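Side-chain contacts in transcriptional regulator (Enterococcus faecalis, PDB 3QFI), which is of unsettled function but belongs to the LytR-CpsA-Psr family, a group of proteins associated with the bacterial cell envelope: residues Gln245-Pro249 / Asn250-Lys254; Lys115-Ile118 / Asp119-Gly123; Asp198-Glu201 / Ala202-Thr206; Thr139-Ala142 / Gly143-Leu147. One frame throughout, in Å; residues are numbered along the deposited sequence.

Contact 1 (Gln245-Pro249 / Asn250-Lys254); sequences QVLDP and NSLYK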
loop_
_atom_site.group_PDB
_atom_site.type_symbol
_atom_site.label_atom_id
_atom_site.label_comp_id
_atom_site.label_asym_id
_atom_site.label_seq_id
_atom_site.Cartn_x
_atom_site.Cartn_y
_atom_site.Cartn_z
ATOM N N GLN A 245 -11.069 -2.403 -13.488
ATOM C CA GLN A 245 -10.305 -1.237 -13.896
ATOM C C GLN A 245 -9.106 -1.732 -14.711
ATOM O O GLN A 245 -8.263 -2.482 -14.202
ATOM C CB GLN A 245 -9.843 -0.461 -12.659
ATOM C CG GLN A 245 -8.934 0.714 -12.945
ATOM C CD GLN A 245 -8.567 1.465 -11.685
ATOM O OE1 GLN A 245 -7.473 2.023 -11.579
ATOM N NE2 GLN A 245 -9.487 1.488 -10.716
ATOM N N VAL A 246 -9.051 -1.340 -15.981
ATOM C CA VAL A 246 -7.952 -1.752 -16.844
ATOM C C VAL A 246 -6.918 -0.651 -16.846
ATOM O O VAL A 246 -7.199 0.469 -17.269
ATOM C CB VAL A 246 -8.391 -1.983 -18.293
ATOM C CG1 VAL A 246 -7.184 -2.365 -19.135
ATOM C CG2 VAL A 246 -9.440 -3.063 -18.355
ATOM N N LEU A 247 -5.720 -0.977 -16.378
ATOM C CA LEU A 247 -4.647 -0.004 -16.300
ATOM C C LEU A 247 -4.110 0.410 -17.656
ATOM O O LEU A 247 -4.080 -0.374 -18.611
ATOM C CB LEU A 247 -3.500 -0.552 -15.444
ATOM C CG LEU A 247 -3.777 -0.766 -13.953
ATOM C CD1 LEU A 247 -2.621 -1.518 -13.323
ATOM C CD2 LEU A 247 -3.966 0.578 -13.263
ATOM N N ASP A 248 -3.705 1.669 -17.743
ATOM C CA ASP A 248 -3.126 2.149 -18.983
ATOM C C ASP A 248 -1.744 1.520 -18.997
ATOM O O ASP A 248 -0.957 1.713 -18.085
ATOM C CB ASP A 248 -3.024 3.670 -18.999
ATOM C CG ASP A 248 -2.382 4.178 -20.273
ATOM O OD1 ASP A 248 -1.178 3.895 -20.465
ATOM O OD2 ASP A 248 -3.073 4.840 -21.086
ATOM N N PRO A 249 -1.435 0.758 -20.042
ATOM C CA PRO A 249 -0.131 0.100 -20.131
ATOM C C PRO A 249 1.097 1.015 -20.128
ATOM O O PRO A 249 2.090 0.725 -19.458
ATOM C CB PRO A 249 -0.255 -0.709 -21.416
ATOM C CG PRO A 249 -1.128 0.166 -22.270
ATOM C CD PRO A 249 -2.207 0.571 -21.282
ATOM N N ASN A 250 1.010 2.123 -20.848
ATOM C CA ASN A 250 2.113 3.036 -20.965
ATOM C C ASN A 250 2.311 3.823 -19.603
ATOM O O ASN A 250 3.414 4.088 -19.146
ATOM C CB ASN A 250 2.035 3.769 -22.369
ATOM C CG ASN A 250 2.390 5.220 -22.283
ATOM O OD1 ASN A 250 1.906 5.956 -21.359
ATOM N ND2 ASN A 250 3.266 5.687 -23.216
ATOM N N SER A 251 1.214 4.090 -18.904
ATOM C CA SER A 251 1.347 4.736 -17.599
ATOM C C SER A 251 1.885 3.688 -16.616
ATOM O O SER A 251 2.609 4.030 -15.674
ATOM C CB SER A 251 0.002 5.250 -17.083
ATOM O OG SER A 251 0.078 5.507 -15.691
ATOM N N LEU A 252 1.535 2.419 -16.860
ATOM C CA LEU A 252 1.967 1.280 -16.042
ATOM C C LEU A 252 3.478 1.091 -16.142
ATOM O O LEU A 252 4.161 0.914 -15.134
ATOM C CB LEU A 252 1.300 -0.027 -16.506
ATOM C CG LEU A 252 1.073 -1.164 -15.480
ATOM C CD1 LEU A 252 0.947 -2.516 -16.177
ATOM C CD2 LEU A 252 2.217 -1.210 -14.485
ATOM N N TYR A 253 3.995 1.101 -17.368
ATOM C CA TYR A 253 5.426 0.920 -17.566
ATOM C C TYR A 253 6.204 1.999 -16.853
ATOM O O TYR A 253 7.176 1.715 -16.165
ATOM C CB TYR A 253 5.798 0.927 -19.057
ATOM C CG TYR A 253 7.278 0.655 -19.313
ATOM C CD1 TYR A 253 7.921 -0.431 -18.714
ATOM C CD2 TYR A 253 8.036 1.490 -20.131
ATOM C CE1 TYR A 253 9.270 -0.676 -18.916
ATOM C CE2 TYR A 253 9.398 1.247 -20.345
ATOM C CZ TYR A 253 10.005 0.161 -19.727
ATOM O OH TYR A 253 11.350 -0.077 -19.905
ATOM N N LYS A 254 5.773 3.242 -17.015
ATOM C CA LYS A 254 6.454 4.359 -16.375
ATOM C C LYS A 254 6.496 4.124 -14.855
ATOM O O LYS A 254 7.538 4.276 -14.220
ATOM C CB LYS A 254 5.728 5.668 -16.714
ATOM C CG LYS A 254 6.306 6.893 -16.029
ATOM C CD LYS A 254 5.411 8.099 -16.209
ATOM C CE LYS A 254 5.862 9.208 -15.289
ATOM N NZ LYS A 254 5.836 8.767 -13.857
#

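Contact 2 (Lys115-Ile118 / Asp119-Gly123); sequences KDLI and DAVGG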
loop_
_atom_site.group_PDB
_atom_site.type_symbol
_atom_site.label_atom_id
_atom_site.label_comp_id
_atom_site.label_asym_id
_atom_site.label_seq_id
_atom_site.Cartn_x
_atom_site.Cartn_y
_atom_site.Cartn_z
ATOM N N LYS A 115 -5.732 -0.269 15.076
ATOM C CA LYS A 115 -6.255 0.665 16.054
ATOM C C LYS A 115 -5.289 0.778 17.234
ATOM O O LYS A 115 -5.103 1.866 17.773
ATOM C CB LYS A 115 -7.641 0.217 16.517
ATOM C CG LYS A 115 -8.139 0.913 17.757
ATOM C CD LYS A 115 -9.493 0.344 18.164
ATOM C CE LYS A 115 -9.749 0.562 19.645
ATOM N NZ LYS A 115 -9.520 1.985 20.014
ATOM N N ASP A 116 -4.651 -0.332 17.612
ATOM C CA ASP A 116 -3.710 -0.317 18.728
ATOM C C ASP A 116 -2.376 0.327 18.350
ATOM O O ASP A 116 -1.679 0.880 19.202
ATOM C CB ASP A 116 -3.456 -1.734 19.250
ATOM C CG ASP A 116 -2.666 -1.744 20.564
ATOM O OD1 ASP A 116 -3.143 -1.130 21.548
ATOM O OD2 ASP A 116 -1.577 -2.370 20.624
ATOM N N LEU A 117 -2.023 0.248 17.074
ATOM C CA LEU A 117 -0.780 0.830 16.593
ATOM C C LEU A 117 -0.876 2.349 16.633
ATOM O O LEU A 117 0.116 3.037 16.862
ATOM C CB LEU A 117 -0.504 0.366 15.162
ATOM C CG LEU A 117 0.764 0.891 14.476
ATOM C CD1 LEU A 117 1.985 0.510 15.281
ATOM C CD2 LEU A 117 0.855 0.325 13.053
ATOM N N ILE A 118 -2.075 2.872 16.406
ATOM C CA ILE A 118 -2.262 4.306 16.422
ATOM C C ILE A 118 -2.203 4.792 17.861
ATOM O O ILE A 118 -1.595 5.824 18.143
ATOM C CB ILE A 118 -3.594 4.693 15.741
ATOM C CG1 ILE A 118 -3.543 4.266 14.267
ATOM C CG2 ILE A 118 -3.828 6.199 15.836
ATOM C CD1 ILE A 118 -4.779 4.614 13.458
ATOM N N ASP A 119 -2.794 4.037 18.782
ATOM C CA ASP A 119 -2.761 4.431 20.192
ATOM C C ASP A 119 -1.407 4.190 20.853
ATOM O O ASP A 119 -1.024 4.909 21.769
ATOM C CB ASP A 119 -3.842 3.696 20.980
ATOM C CG ASP A 119 -5.234 4.105 20.559
ATOM O OD1 ASP A 119 -5.427 5.307 20.262
ATOM O OD2 ASP A 119 -6.135 3.239 20.529
ATOM N N ALA A 120 -0.687 3.182 20.377
ATOM C CA ALA A 120 0.620 2.846 20.917
ATOM C C ALA A 120 1.651 3.908 20.560
ATOM O O ALA A 120 2.723 3.976 21.174
ATOM C CB ALA A 120 1.071 1.493 20.381
ATOM N N VAL A 121 1.346 4.715 19.549
ATOM C CA VAL A 121 2.261 5.770 19.136
ATOM C C VAL A 121 1.799 7.137 19.640
ATOM O O VAL A 121 2.437 8.147 19.359
ATOM C CB VAL A 121 2.414 5.838 17.586
ATOM C CG1 VAL A 121 2.978 4.522 17.058
ATOM C CG2 VAL A 121 1.072 6.150 16.932
ATOM N N GLY A 122 0.689 7.169 20.375
ATOM C CA GLY A 122 0.206 8.427 20.908
ATOM C C GLY A 122 -0.678 9.198 19.960
ATOM O O GLY A 122 -0.916 10.392 20.155
ATOM N N GLY A 123 -1.165 8.515 18.931
ATOM C CA GLY A 123 -2.046 9.153 17.968
ATOM C C GLY A 123 -1.307 9.852 16.844
ATOM O O GLY A 123 -0.078 9.916 16.834
#

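Contact 3 (Asp198-Glu201 / Ala202-Thr206); sequences DAVE and ANVKT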
loop_
_atom_site.group_PDB
_atom_site.type_symbol
_atom_site.label_atom_id
_atom_site.label_comp_id
_atom_site.label_asym_id
_atom_site.label_seq_id
_atom_site.Cartn_x
_atom_site.Cartn_y
_atom_site.Cartn_z
ATOM N N ASP A 198 4.708 -3.659 20.677
ATOM C CA ASP A 198 4.406 -5.080 20.531
ATOM C C ASP A 198 2.962 -5.441 20.827
ATOM O O ASP A 198 2.500 -6.517 20.449
ATOM C CB ASP A 198 5.325 -5.911 21.414
ATOM C CG ASP A 198 6.738 -5.960 20.880
ATOM O OD1 ASP A 198 6.905 -6.300 19.685
ATOM O OD2 ASP A 198 7.679 -5.662 21.648
ATOM N N ALA A 199 2.252 -4.538 21.500
ATOM C CA ALA A 199 0.843 -4.745 21.832
ATOM C C ALA A 199 0.029 -4.902 20.548
ATOM O O ALA A 199 -1.199 -5.045 20.583
ATOM C CB ALA A 199 0.314 -3.563 22.637
ATOM N N VAL A 200 0.717 -4.857 19.413
ATOM C CA VAL A 200 0.051 -5.009 18.136
ATOM C C VAL A 200 0.510 -6.303 17.466
ATOM O O VAL A 200 0.054 -6.635 16.369
ATOM C CB VAL A 200 0.349 -3.818 17.205
ATOM C CG1 VAL A 200 1.781 -3.890 16.697
ATOM C CG2 VAL A 200 -0.631 -3.818 16.046
ATOM N N GLU A 201 1.393 -7.039 18.140
ATOM C CA GLU A 201 1.933 -8.286 17.596
ATOM C C GLU A 201 0.905 -9.394 17.435
ATOM O O GLU A 201 0.951 -10.161 16.472
ATOM C CB GLU A 201 3.081 -8.809 18.468
ATOM C CG GLU A 201 4.354 -7.953 18.458
ATOM C CD GLU A 201 4.824 -7.575 17.051
ATOM O OE1 GLU A 201 4.708 -8.411 16.122
ATOM O OE2 GLU A 201 5.333 -6.443 16.882
ATOM N N ALA A 202 -0.014 -9.484 18.385
ATOM C CA ALA A 202 -1.038 -10.508 18.349
ATOM C C ALA A 202 -2.056 -10.271 17.235
ATOM O O ALA A 202 -3.014 -11.030 17.098
ATOM C CB ALA A 202 -1.736 -10.571 19.683
ATOM N N ASN A 203 -1.849 -9.220 16.445
ATOM C CA ASN A 203 -2.763 -8.894 15.357
ATOM C C ASN A 203 -2.009 -8.422 14.113
ATOM O O ASN A 203 -2.569 -7.754 13.233
ATOM C CB ASN A 203 -3.758 -7.810 15.796
ATOM C CG ASN A 203 -4.681 -8.275 16.909
ATOM O OD1 ASN A 203 -4.381 -8.116 18.093
ATOM N ND2 ASN A 203 -5.804 -8.869 16.532
ATOM N N VAL A 204 -0.735 -8.777 14.044
ATOM C CA VAL A 204 0.104 -8.405 12.914
ATOM C C VAL A 204 0.983 -9.576 12.475
ATOM O O VAL A 204 1.569 -10.268 13.307
ATOM C CB VAL A 204 1.021 -7.209 13.273
ATOM C CG1 VAL A 204 2.016 -6.968 12.157
ATOM C CG2 VAL A 204 0.190 -5.975 13.513
ATOM N N LYS A 205 1.054 -9.796 11.166
ATOM C CA LYS A 205 1.889 -10.846 10.615
ATOM C C LYS A 205 2.955 -10.187 9.741
ATOM O O LYS A 205 2.671 -9.250 9.007
ATOM C CB LYS A 205 1.063 -11.812 9.770
ATOM C CG LYS A 205 0.115 -12.716 10.536
ATOM C CD LYS A 205 -0.535 -13.706 9.565
ATOM C CE LYS A 205 -1.565 -14.599 10.239
ATOM N NZ LYS A 205 -2.573 -13.790 10.966
ATOM N N THR A 206 4.183 -10.682 9.817
ATOM C CA THR A 206 5.267 -10.123 9.029
ATOM C C THR A 206 6.475 -11.046 9.032
ATOM O O THR A 206 6.680 -11.802 9.976
ATOM C CB THR A 206 5.693 -8.744 9.589
ATOM O OG1 THR A 206 6.736 -8.193 8.777
ATOM C CG2 THR A 206 6.198 -8.886 11.015
#

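Contact 4 (Thr139-Ala142 / Gly143-Leu147); sequences TVPA and GKIKL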
loop_
_atom_site.group_PDB
_atom_site.type_symbol
_atom_site.label_atom_id
_atom_site.label_comp_id
_atom_site.label_asym_id
_atom_site.label_seq_id
_atom_site.Cartn_x
_atom_site.Cartn_y
_atom_site.Cartn_z
ATOM N N THR A 139 -17.554 9.766 14.870
ATOM C CA THR A 139 -17.461 11.027 14.153
ATOM C C THR A 139 -16.038 11.559 14.141
ATOM O O THR A 139 -15.379 11.615 15.174
ATOM C CB THR A 139 -18.405 12.100 14.759
ATOM O OG1 THR A 139 -19.771 11.713 14.555
ATOM C CG2 THR A 139 -18.169 13.459 14.096
ATOM N N VAL A 140 -15.572 11.933 12.954
ATOM C CA VAL A 140 -14.232 12.478 12.766
ATOM C C VAL A 140 -14.387 13.958 12.412
ATOM O O VAL A 140 -14.927 14.295 11.359
ATOM C CB VAL A 140 -13.497 11.762 11.605
ATOM C CG1 VAL A 140 -12.027 12.155 11.592
ATOM C CG2 VAL A 140 -13.654 10.258 11.730
ATOM N N PRO A 141 -13.919 14.860 13.288
ATOM C CA PRO A 141 -14.023 16.303 13.039
ATOM C C PRO A 141 -13.292 16.760 11.783
ATOM O O PRO A 141 -12.481 16.022 11.226
ATOM C CB PRO A 141 -13.431 16.914 14.307
ATOM C CG PRO A 141 -12.410 15.901 14.710
ATOM C CD PRO A 141 -13.174 14.603 14.531
ATOM N N ALA A 142 -13.587 17.980 11.341
ATOM C CA ALA A 142 -12.959 18.541 10.147
ATOM C C ALA A 142 -11.782 19.446 10.510
ATOM O O ALA A 142 -11.679 19.929 11.641
ATOM C CB ALA A 142 -13.985 19.314 9.344
ATOM N N GLY A 143 -10.892 19.667 9.548
ATOM C CA GLY A 143 -9.735 20.510 9.795
ATOM C C GLY A 143 -8.611 19.783 10.518
ATOM O O GLY A 143 -8.683 18.574 10.723
ATOM N N LYS A 144 -7.573 20.518 10.908
ATOM C CA LYS A 144 -6.429 19.924 11.603
ATOM C C LYS A 144 -6.794 19.336 12.966
ATOM O O LYS A 144 -7.101 20.073 13.903
ATOM C CB LYS A 144 -5.323 20.970 11.786
ATOM C CG LYS A 144 -4.583 21.364 10.507
ATOM C CD LYS A 144 -3.600 20.285 10.064
ATOM C CE LYS A 144 -2.858 20.684 8.784
ATOM N NZ LYS A 144 -2.045 21.931 8.937
ATOM N N ILE A 145 -6.746 18.011 13.078
ATOM C CA ILE A 145 -7.067 17.347 14.340
ATOM C C ILE A 145 -6.257 16.079 14.630
ATOM O O ILE A 145 -5.741 15.432 13.723
ATOM C CB ILE A 145 -8.573 17.009 14.424
ATOM C CG1 ILE A 145 -9.097 16.611 13.049
ATOM C CG2 ILE A 145 -9.337 18.193 15.012
ATOM C CD1 ILE A 145 -8.538 15.306 12.537
ATOM N N LYS A 146 -6.143 15.739 15.910
ATOM C CA LYS A 146 -5.400 14.556 16.323
ATOM C C LYS A 146 -6.309 13.335 16.286
ATOM O O LYS A 146 -7.482 13.409 16.659
ATOM C CB LYS A 146 -4.839 14.754 17.732
ATOM C CG LYS A 146 -4.011 13.585 18.240
ATOM C CD LYS A 146 -3.438 13.861 19.628
ATOM C CE LYS A 146 -2.451 15.022 19.620
ATOM N NZ LYS A 146 -1.912 15.266 20.987
ATOM N N LEU A 147 -5.760 12.214 15.837
ATOM C CA LEU A 147 -6.524 10.981 15.728
ATOM C C LEU A 147 -6.033 9.849 16.629
ATOM O O LEU A 147 -4.832 9.658 16.810
ATOM C CB LEU A 147 -6.513 10.521 14.277
ATOM C CG LEU A 147 -7.884 10.504 13.601
ATOM C CD1 LEU A 147 -8.677 11.753 13.944
ATOM C CD2 LEU A 147 -7.680 10.379 12.104
#

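Contact 1 (Gln245-Pro249 / Asn250-Lys254)
Asp248 and the two residues that follow Pro249 illustrate how one carboxylate can cap the start of a helix. Among the polar side-chain contacts, OD1 of Asp248 serves as the N-cap acceptor. Its firmer bond comes from the backbone N of Ser251, at 2.9 Å and with an N-H...O angle of 157°. That donor reaches OD1 on the anti side of the carboxylate, tilted 32° from its plane. A second, weak bond runs from the backbone N of Asn250 to the same OD1 at 2.8 Å, so one oxygen serves two amides of the first turn. Placing CG opposite the backbone N (chi1 178°) swings the carboxylate forward over these N-H groups. Its other oxygen, OD2, bonds to Tyr235 OH, which holds the second carboxylate oxygen as well and probably limits rotation of the group.

The backbone bonds begin at once. Leu252 N donates to Asp248 O at 2.9 Å, and Tyr253 N donates to Pro249 O, also at 2.9 Å. The apolar share is modest, with CD1 of Leu247 lying 4.3 Å from CG of Leu252.

Leu247 ends strand 243-247, paired with strand 234-238, and helix 249-262 departs immediately afterwards. Helix 269-280 packs alongside: its Tyr279 meets Val246 and Pro249, and its Asp275 meets Leu252 and Tyr253.

Contact 2 (Lys115-Ile118 / Asp119-Gly123)
Ile118 and Gly123 mark the close-knit end of this stretch, where helix 111-120 stops. The carbonyl O of Ile118 accepts the backbone N of Gly123 at 2.8 Å, with the donor 20° from the carbonyl plane. It also takes a weak bond from Val121 N. One turn back, Ala120 N donates to Asp116 O at 2.8 Å, while the bonds from Asp119 N to Lys115 O and from Val121 N to Leu117 O are both weak, consistent with the helix ending here. On this side the apolar groups face the protein: Val121 CG1 lies 4.5 Å from Leu117 CD1, and Ile180, Lys183 and Val184 of helix 166-184 pack against Leu117, Ile118 and Val121.

The charged side is looser. Lys115 stretches out and then bends at its last torsion (chi4 51°), which brings NZ round to OD2 of Asp119 in a long salt bridge of 3.6 Å. Each partner has a stronger tie elsewhere: NZ bonds to Thr150 OG1, and OD1 of Asp119 to the backbone N of Gly149. The carboxylate is therefore probably steadied mainly from beyond the helix, with the long bridge adding little.

Gly122 takes a positive phi of 86°, and its N bonds back to Asp119 O at 3.2 Å. Together with the Gly123-Ile118 bond, this is the Schellman motif, a classic way to end an alpha-helix at glycine.

Contact 3 (Asp198-Glu201 / Ala202-Thr206)
Val200 and Val204 are brought together by how each is turned about its first torsion. In Val200, CG2 stands opposite the backbone N while CG1 sits between that N and the carbonyl carbon (chi1 73°). In Val204, CG1 takes the place opposite the backbone N (chi1 172°), leaving CG2 beside it and facing back along the chain. The two CG2 methyls therefore meet, 3.4 Å apart, and the side chains pass each other at a slant. CG1 of Val200 stands farther from the same methyl, 4.1 Å from CG2 of Val204, so the valine-valine touch rests chiefly on one branch from each residue.

Alongside the valines, the backbone makes two successive short turns. Asn203 N donates to Val200 O at 3.2 Å, and Val204 N donates to Glu201 O at 3.3 Å. In both cases the donor stands well above the carbonyl plane, not on a lone pair. Both bonds span three residues, as in 3-10 turns, and carry the chain from the 3-10 segment into strand 204-206.

That strand lies at the border of the mixed sheet, beside strand 105-109, where Val204 also rests on Val107 and Ile109. Asn203 ND2 makes a weak bond to Asn110 OD1.

The chemistry is thus mostly apolar and backbone-made: no salt bridge and no side-chain hydrogen bond joins the two halves, so the geometry of the turn is probably set by backbone amides and apolar contact rather than by charge.

Contact 4 (Thr139-Ala142 / Gly143-Leu147)
Pro141 has the one ring here, puckered rather than flat, and it meets Ile145 by its CG corner, with no stacking. That corner faces the fork of the isoleucine, about equally far from both branches: CG1 of Ile145 lies 3.8 Å from CG of Pro141, and CG2 of Ile145 lies at the same distance of 3.8 Å from it. CB of Ile145, from which both branches spring, is 4.0 Å from that proline carbon. The two side chains run aslant to each other.

Deeper in, Val140 reaches Leu147. With CG1 swung opposite the backbone N (chi1 -169°), this branch extends to CD1 of Leu147 at 4.1 Å, and the two side chains cross at about a right angle. Both residues are buried, backed by Ala154 and Tyr155 of helix 150-156. No hydrogen bond links the two halves, and the side chains that meet are all apolar.

Where the two arms join, Gly143 turns the chain with phi at 81°, a conformation that suits glycine because a CB there would press on the preceding carbonyl. The chain bends again at Lys144.

Beyond the bend, backbone bonds from Ile145 to Val126 and from Leu147 to Ile124 set strand 145-147 antiparallel to strand 124-128. The result is a two-stranded antiparallel ribbon closed by a long connection, whose returning arm folds its side chains back onto the second strand.

Overall arrangement
Each contact handles a change of direction, but with different chemistry. Contact 1 opens a helix with a carboxylate, contact 2 closes one with glycines, and contacts 3 and 4 lead into strands through valine and proline packing. Contact 3 lies at the surface; the others are partly buried. Contact 2 sits between its neighbours: Leu117 packs against Val200 of contact 3, and Ile118 reaches the Leu147 backbone of contact 4, joining helix 111-120 to both approaches. Contact 1 stands apart, its nearest atoms about 24 Å from those of contacts 3 and 4, and across the chain's centre from contacts 2 and 3. Charged side chains matter in contacts 1 and 2 but not across contacts 3 and 4.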